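Local coordinates for protein leucine aminopeptidase 2, chloroplastic (Streptomyces sp. BC16019, PDB 5LHJ) that is a manganese-binding M17-family aminopeptidase of bottromycin maturation that probably removes N-terminal amino acids from peptides, at residues A[344-348]-A[432-436]; A[374-378]-A[440-444]. All coordinates share one frame; numbering follows the deposited sequence.

Contact 1. Residues A[344-348]-A[432-436]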
ATOM      1  N   ASN A 344      -3.096   4.351  19.863  1.00 16.51           N
ATOM      2  CA  ASN A 344      -2.268   4.206  21.075  1.00 16.59           C
ATOM      3  C   ASN A 344      -3.063   4.659  22.308  1.00 16.66           C
ATOM      4  O   ASN A 344      -2.608   5.485  23.112  1.00 16.53           O
ATOM      5  CB  ASN A 344      -0.941   4.957  20.955  1.00 16.68           C
ATOM      6  CG  ASN A 344       0.095   4.205  20.124  1.00 16.90           C
ATOM      7  OD1 ASN A 344      -0.150   3.087  19.641  1.00 16.85           O
ATOM      8  ND2 ASN A 344       1.268   4.810  19.965  1.00 16.63           N
ATOM      9  N   GLU A 345      -4.244   4.076  22.449  1.00 17.12           N
ATOM     10  CA  GLU A 345      -5.195   4.483  23.493  1.00 17.80           C
ATOM     11  C   GLU A 345      -4.896   3.826  24.835  1.00 17.22           C
ATOM     12  O   GLU A 345      -5.206   4.401  25.869  1.00 17.21           O
ATOM     13  CB  GLU A 345      -6.644   4.221  23.043  1.00 18.58           C
ATOM     14  CG  GLU A 345      -7.252   2.874  23.417  1.00 19.49           C
ATOM     15  CD  GLU A 345      -6.642   1.667  22.753  1.00 21.04           C
ATOM     16  OE1 GLU A 345      -5.869   1.808  21.776  1.00 22.26           O
ATOM     17  OE2 GLU A 345      -6.950   0.552  23.208  1.00 23.23           O
ATOM     18  N   GLY A 346      -4.301   2.629  24.823  1.00 16.87           N
ATOM     19  CA  GLY A 346      -4.033   1.886  26.048  1.00 16.70           C
ATOM     20  C   GLY A 346      -3.207   2.655  27.067  1.00 16.18           C
ATOM     21  O   GLY A 346      -3.542   2.696  28.262  1.00 16.33           O
ATOM     22  N   ARG A 347      -2.122   3.281  26.605  1.00 15.79           N
ATOM     23  CA  ARG A 347      -1.249   4.004  27.524  1.00 15.43           C
ATOM     24  C   ARG A 347      -1.968   5.208  28.152  1.00 15.49           C
ATOM     25  O   ARG A 347      -1.743   5.540  29.314  1.00 15.25           O
ATOM     26  CB  ARG A 347       0.065   4.411  26.839  1.00 15.35           C
ATOM     27  CG  ARG A 347      -0.035   5.504  25.779  1.00 15.45           C
ATOM     28  CD  ARG A 347       1.222   5.519  24.913  1.00 15.44           C
ATOM     29  NE  ARG A 347       1.274   4.330  24.076  1.00 15.78           N
ATOM     30  CZ  ARG A 347       2.232   4.021  23.198  1.00 15.96           C
ATOM     31  NH1 ARG A 347       3.294   4.799  23.009  1.00 16.16           N
ATOM     32  NH2 ARG A 347       2.114   2.904  22.505  1.00 16.19           N
ATOM     33  N   VAL A 348      -2.857   5.821  27.380  1.00 15.95           N
ATOM     34  CA  VAL A 348      -3.637   6.981  27.816  1.00 16.27           C
ATOM     35  C   VAL A 348      -4.657   6.575  28.897  1.00 16.54           C
ATOM     36  O   VAL A 348      -4.843   7.294  29.869  1.00 16.65           O
ATOM     37  CB  VAL A 348      -4.323   7.664  26.594  1.00 16.69           C
ATOM     38  CG1 VAL A 348      -5.265   8.783  27.019  1.00 17.05           C
ATOM     39  CG2 VAL A 348      -3.277   8.185  25.621  1.00 16.90           C
ATOM     40  N   VAL A 432       3.457  13.194  23.983  1.00 16.21           N
ATOM     41  CA  VAL A 432       2.576  12.576  22.976  1.00 16.28           C
ATOM     42  C   VAL A 432       2.300  11.118  23.325  1.00 16.02           C
ATOM     43  O   VAL A 432       3.083  10.493  24.040  1.00 16.01           O
ATOM     44  CB  VAL A 432       3.165  12.617  21.547  1.00 16.42           C
ATOM     45  CG1 VAL A 432       3.369  14.048  21.098  1.00 16.89           C
ATOM     46  CG2 VAL A 432       4.467  11.801  21.422  1.00 16.42           C
ATOM     47  N   ASN A 433       1.205  10.579  22.788  1.00 15.89           N
ATOM     48  CA  ASN A 433       0.951   9.133  22.868  1.00 15.65           C
ATOM     49  C   ASN A 433       1.483   8.339  21.690  1.00 16.00           C
ATOM     50  O   ASN A 433       1.338   7.114  21.687  1.00 16.15           O
ATOM     51  CB  ASN A 433      -0.533   8.818  23.114  1.00 15.47           C
ATOM     52  CG  ASN A 433      -1.396   8.952  21.871  1.00 15.32           C
ATOM     53  OD1 ASN A 433      -1.120   9.743  20.973  1.00 15.30           O
ATOM     54  ND2 ASN A 433      -2.461   8.157  21.822  1.00 15.31           N
ATOM     55  N   CYS A 434       2.091   9.006  20.700  1.00 16.35           N
ATOM     56  CA  CYS A 434       2.667   8.323  19.539  1.00 16.96           C
ATOM     57  C   CYS A 434       3.686   9.214  18.854  1.00 17.59           C
ATOM     58  O   CYS A 434       3.369  10.359  18.489  1.00 17.17           O
ATOM     59  CB  CYS A 434       1.571   7.963  18.543  1.00 17.26           C
ATOM     60  SG  CYS A 434       2.136   7.033  17.093  1.00 18.66           S
ATOM     61  N   SER A 435       4.902   8.702  18.681  1.00 18.10           N
ATOM     62  CA  SER A 435       5.974   9.460  18.010  1.00 19.30           C
ATOM     63  C   SER A 435       6.001   9.284  16.503  1.00 20.46           C
ATOM     64  O   SER A 435       6.714  10.030  15.805  1.00 20.52           O
ATOM     65  CB  SER A 435       7.340   9.028  18.548  1.00 19.50           C
ATOM     66  OG  SER A 435       7.599   7.691  18.186  1.00 19.92           O
ATOM     67  N   HIS A 436       5.298   8.267  16.000  1.00 21.48           N
ATOM     68  CA  HIS A 436       5.399   7.833  14.611  1.00 23.03           C
ATOM     69  C   HIS A 436       6.827   7.432  14.227  1.00 23.66           C
ATOM     70  O   HIS A 436       7.171   7.438  13.045  1.00 23.76           O
ATOM     71  CB  HIS A 436       4.867   8.898  13.632  1.00 24.36           C
ATOM     72  CG  HIS A 436       3.492   9.378  13.962  1.00 25.54           C
ATOM     73  ND1 HIS A 436       3.257  10.576  14.599  1.00 27.52           N
ATOM     74  CD2 HIS A 436       2.280   8.821  13.749  1.00 26.54           C
ATOM     75  CE1 HIS A 436       1.957  10.736  14.766  1.00 27.56           C
ATOM     76  NE2 HIS A 436       1.342   9.678  14.270  1.00 27.59           N
TER
HETATM   77  O   HOH W   1       4.075   7.665  23.571  1.00 17.28           O
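Arg-347 lays one face of its guanidinium beneath the backbone carbonyl of Asn-433, a face shared toward the rim by Asn-344 ND2. Arg-347 NH1 comes to 3.3 Å from Asn-433 O, but the angle is too poor for a bond, and the carbonyl is gripped by Asn-344 ND2, 2.9 Å from Asn-433 O. That bond lies in the carbonyl plane, on a lone pair, and nearly in the amide plane of Asn-344. The return bond is less regular: Asn-433 ND2 stands 3.0 Å from Asn-344 O, well above the plane of that carbonyl, with an N-H...O angle of 143°. Chi1 of 77° sets CG of Asn-433 between backbone N and carbonyl carbon and carries the amide to this acceptor. Its OD1 accepts from Thr-340 N and its ND2 also gives to His-341 O, fixing the buried amide's rotation. At the guanidinium edge, water 1 lies in plane and joins Arg-347 NH1 to Val-432 O, and NH1 is salt-bridged to Asp-440. Val-348 CG2 packs 3.8 Å from Asn-433 CB. The contact ties the start of helix 345-358, which carries the manganese ligand Glu-345, to the loop between strand 431-432 and helix 440-449, with helix 225-231 against Val-348.

Contact 2. Residues A[374-378]-A[440-444]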
ATOM      1  N   LEU A 374      -0.209  -3.957  24.950  1.00 18.35           N
ATOM      2  CA  LEU A 374      -0.004  -2.534  24.717  1.00 18.93           C
ATOM      3  C   LEU A 374       0.467  -2.184  23.316  1.00 19.52           C
ATOM      4  O   LEU A 374      -0.139  -1.323  22.691  1.00 20.18           O
ATOM      5  CB  LEU A 374       0.921  -1.927  25.784  1.00 18.96           C
ATOM      6  CG  LEU A 374       0.737  -0.429  26.052  1.00 19.01           C
ATOM      7  CD1 LEU A 374      -0.669  -0.120  26.561  1.00 19.23           C
ATOM      8  CD2 LEU A 374       1.778   0.062  27.030  1.00 18.93           C
ATOM      9  N   THR A 375       1.515  -2.840  22.814  1.00 19.84           N
ATOM     10  CA  THR A 375       2.146  -2.396  21.563  1.00 20.45           C
ATOM     11  C   THR A 375       2.380  -3.519  20.585  1.00 21.74           C
ATOM     12  O   THR A 375       2.729  -4.623  20.990  1.00 22.32           O
ATOM     13  CB  THR A 375       3.501  -1.699  21.808  1.00 20.72           C
ATOM     14  OG1 THR A 375       4.474  -2.643  22.302  1.00 20.36           O
ATOM     15  CG2 THR A 375       3.328  -0.562  22.782  1.00 20.44           C
ATOM     16  N   SER A 376       2.231  -3.212  19.304  1.00 22.69           N
ATOM     17  CA  SER A 376       2.488  -4.181  18.245  1.00 24.54           C
ATOM     18  C   SER A 376       3.967  -4.240  17.888  1.00 25.49           C
ATOM     19  O   SER A 376       4.416  -5.237  17.332  1.00 27.34           O
ATOM     20  CB  SER A 376       1.663  -3.844  17.010  1.00 25.64           C
ATOM     21  OG  SER A 376       1.964  -2.527  16.563  1.00 26.88           O
ATOM     22  N   ALA A 377       4.729  -3.199  18.224  1.00 25.75           N
ATOM     23  CA  ALA A 377       6.139  -3.104  17.839  1.00 27.18           C
ATOM     24  C   ALA A 377       6.968  -4.197  18.507  1.00 29.96           C
ATOM     25  O   ALA A 377       7.908  -4.698  17.887  1.00 31.20           O
ATOM     26  CB  ALA A 377       6.692  -1.728  18.168  1.00 27.25           C
ATOM     27  N   ALA A 378       6.553  -4.574  19.728  1.00 31.83           N
ATOM     28  CA  ALA A 378       7.156  -5.648  20.545  1.00 33.48           C
ATOM     29  C   ALA A 378       7.433  -6.895  19.701  1.00 33.57           C
ATOM     30  O   ALA A 378       8.602  -7.292  19.514  1.00 37.06           O
ATOM     31  CB  ALA A 378       6.247  -5.979  21.726  1.00 33.33           C
ATOM     32  N   ASP A 440       8.418   2.161  19.628  1.00 16.66           N
ATOM     33  CA  ASP A 440       7.177   2.428  20.383  1.00 17.17           C
ATOM     34  C   ASP A 440       7.007   1.559  21.644  1.00 16.75           C
ATOM     35  O   ASP A 440       6.414   2.012  22.623  1.00 16.60           O
ATOM     36  CB  ASP A 440       5.928   2.306  19.501  1.00 17.65           C
ATOM     37  CG  ASP A 440       4.670   2.793  20.212  1.00 18.59           C
ATOM     38  OD1 ASP A 440       4.669   3.950  20.705  1.00 18.97           O
ATOM     39  OD2 ASP A 440       3.708   1.996  20.336  1.00 19.70           O
ATOM     40  N   THR A 441       7.510   0.328  21.639  1.00 16.72           N
ATOM     41  CA  THR A 441       7.398  -0.532  22.821  1.00 16.78           C
ATOM     42  C   THR A 441       8.139   0.086  24.023  1.00 16.51           C
ATOM     43  O   THR A 441       7.596   0.158  25.133  1.00 16.18           O
ATOM     44  CB  THR A 441       7.908  -1.969  22.542  1.00 17.62           C
ATOM     45  OG1 THR A 441       7.162  -2.551  21.460  1.00 18.25           O
ATOM     46  CG2 THR A 441       7.736  -2.840  23.783  1.00 17.66           C
ATOM     47  N   ILE A 442       9.347   0.587  23.772  1.00 16.34           N
ATOM     48  CA  ILE A 442      10.127   1.269  24.809  1.00 16.25           C
ATOM     49  C   ILE A 442       9.495   2.627  25.159  1.00 15.95           C
ATOM     50  O   ILE A 442       9.362   2.981  26.347  1.00 15.91           O
ATOM     51  CB  ILE A 442      11.623   1.366  24.414  1.00 17.14           C
ATOM     52  CG1 ILE A 442      12.182  -0.076  24.279  1.00 17.72           C
ATOM     53  CG2 ILE A 442      12.379   2.207  25.443  1.00 17.11           C
ATOM     54  CD1 ILE A 442      13.666  -0.220  24.084  1.00 18.42           C
ATOM     55  N   GLN A 443       9.058   3.370  24.146  1.00 15.68           N
ATOM     56  CA  GLN A 443       8.419   4.666  24.384  1.00 15.70           C
ATOM     57  C   GLN A 443       7.152   4.525  25.231  1.00 15.40           C
ATOM     58  O   GLN A 443       6.912   5.348  26.109  1.00 15.60           O
ATOM     59  CB  GLN A 443       8.089   5.372  23.070  1.00 15.94           C
ATOM     60  CG  GLN A 443       9.326   5.780  22.290  1.00 16.50           C
ATOM     61  CD  GLN A 443       9.047   5.991  20.815  1.00 17.04           C
ATOM     62  OE1 GLN A 443       7.935   6.363  20.424  1.00 17.54           O
ATOM     63  NE2 GLN A 443      10.062   5.781  19.981  1.00 17.36           N
ATOM     64  N   ALA A 444       6.368   3.466  24.990  1.00 15.10           N
ATOM     65  CA  ALA A 444       5.138   3.250  25.780  1.00 14.88           C
ATOM     66  C   ALA A 444       5.451   2.999  27.256  1.00 14.87           C
ATOM     67  O   ALA A 444       4.739   3.485  28.148  1.00 14.89           O
ATOM     68  CB  ALA A 444       4.310   2.106  25.213  1.00 14.80           C
TER
HETATM   69  O   HOH W   2       3.570  -0.246  18.638  1.00 23.64           O
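Two threonine hydroxyls meet at the centre of this contact, Thr-441 OG1 donating to Thr-375 OG1 at 2.8 Å. Chi1 of -58° turns the hydroxyl of Thr-441 away from its own carbonyl carbon and out from the helix, into the bend of the 374-378 segment. There Thr-441 OG1 also comes to 2.7 Å from Ala-378 N, although the direction of that N-H is wrong for a bond, and Ala-377 CB lies 3.4 Å from Thr-441 OG1. The other branch of Thr-375 is apolar: CG2 rests 3.7 Å from Ala-444 CB, one turn further along the helix, and also touches Asp-440 OD2. Leu-374 continues the apolar side of the contact, its CD2 lying 3.7 Å from Ala-444 CB. Water 2 bridges the segments, accepting from Ala-377 N and donating to Asp-440 OD2 at 2.8 Å. In the M17 catalytic fold the 374-378 segment follows strand 367-372 of the central sheet and leads into helix 377-382, and helix 440-449 docks on this bend with its first turn. Strand 458-462, parallel to 367-372, supplies the second shell, where Asp-462 OD2 bonds Thr-375 OG1 and Asp-462 OD1 accepts from Leu-374 N. A valine in place of Thr-375 would probably leave the hydroxyl of Thr-441 without its acceptor and Asp-462 OD2 without the hydroxyl it bonds. Asp-440 is steadied from outside by its salt bridge to Arg-347. Beyond Thr-441, the packing reaches Phe-390 on strand 386-390 and Ala-381 of the second subunit.

Contacts 1 and 2 have centres about 9 Å apart, and their segments alternate along the chain. The 432-436 loop runs on toward helix 440-449, and side chains join the two contacts directly: Arg-347 NH1 meets Asp-440 OD1 at 2.8 Å, and Ser-435 OG probably bonds Gln-443 OE1 at 2.6 Å. Beside the salt bridge, Arg-347 CZ packs 3.5 Å from Ala-444 CB. Both contacts border the manganese site, which is empty in this chain. Contact 1 holds the ligand Glu-345 itself, whereas Leu-374 of contact 2 has its side chain about 4 Å from that of Lys-261, another ligand. Glycerol, probably from the crystallisation liquor, is bound near Asn-344, and a glycerol also lies near Asp-440.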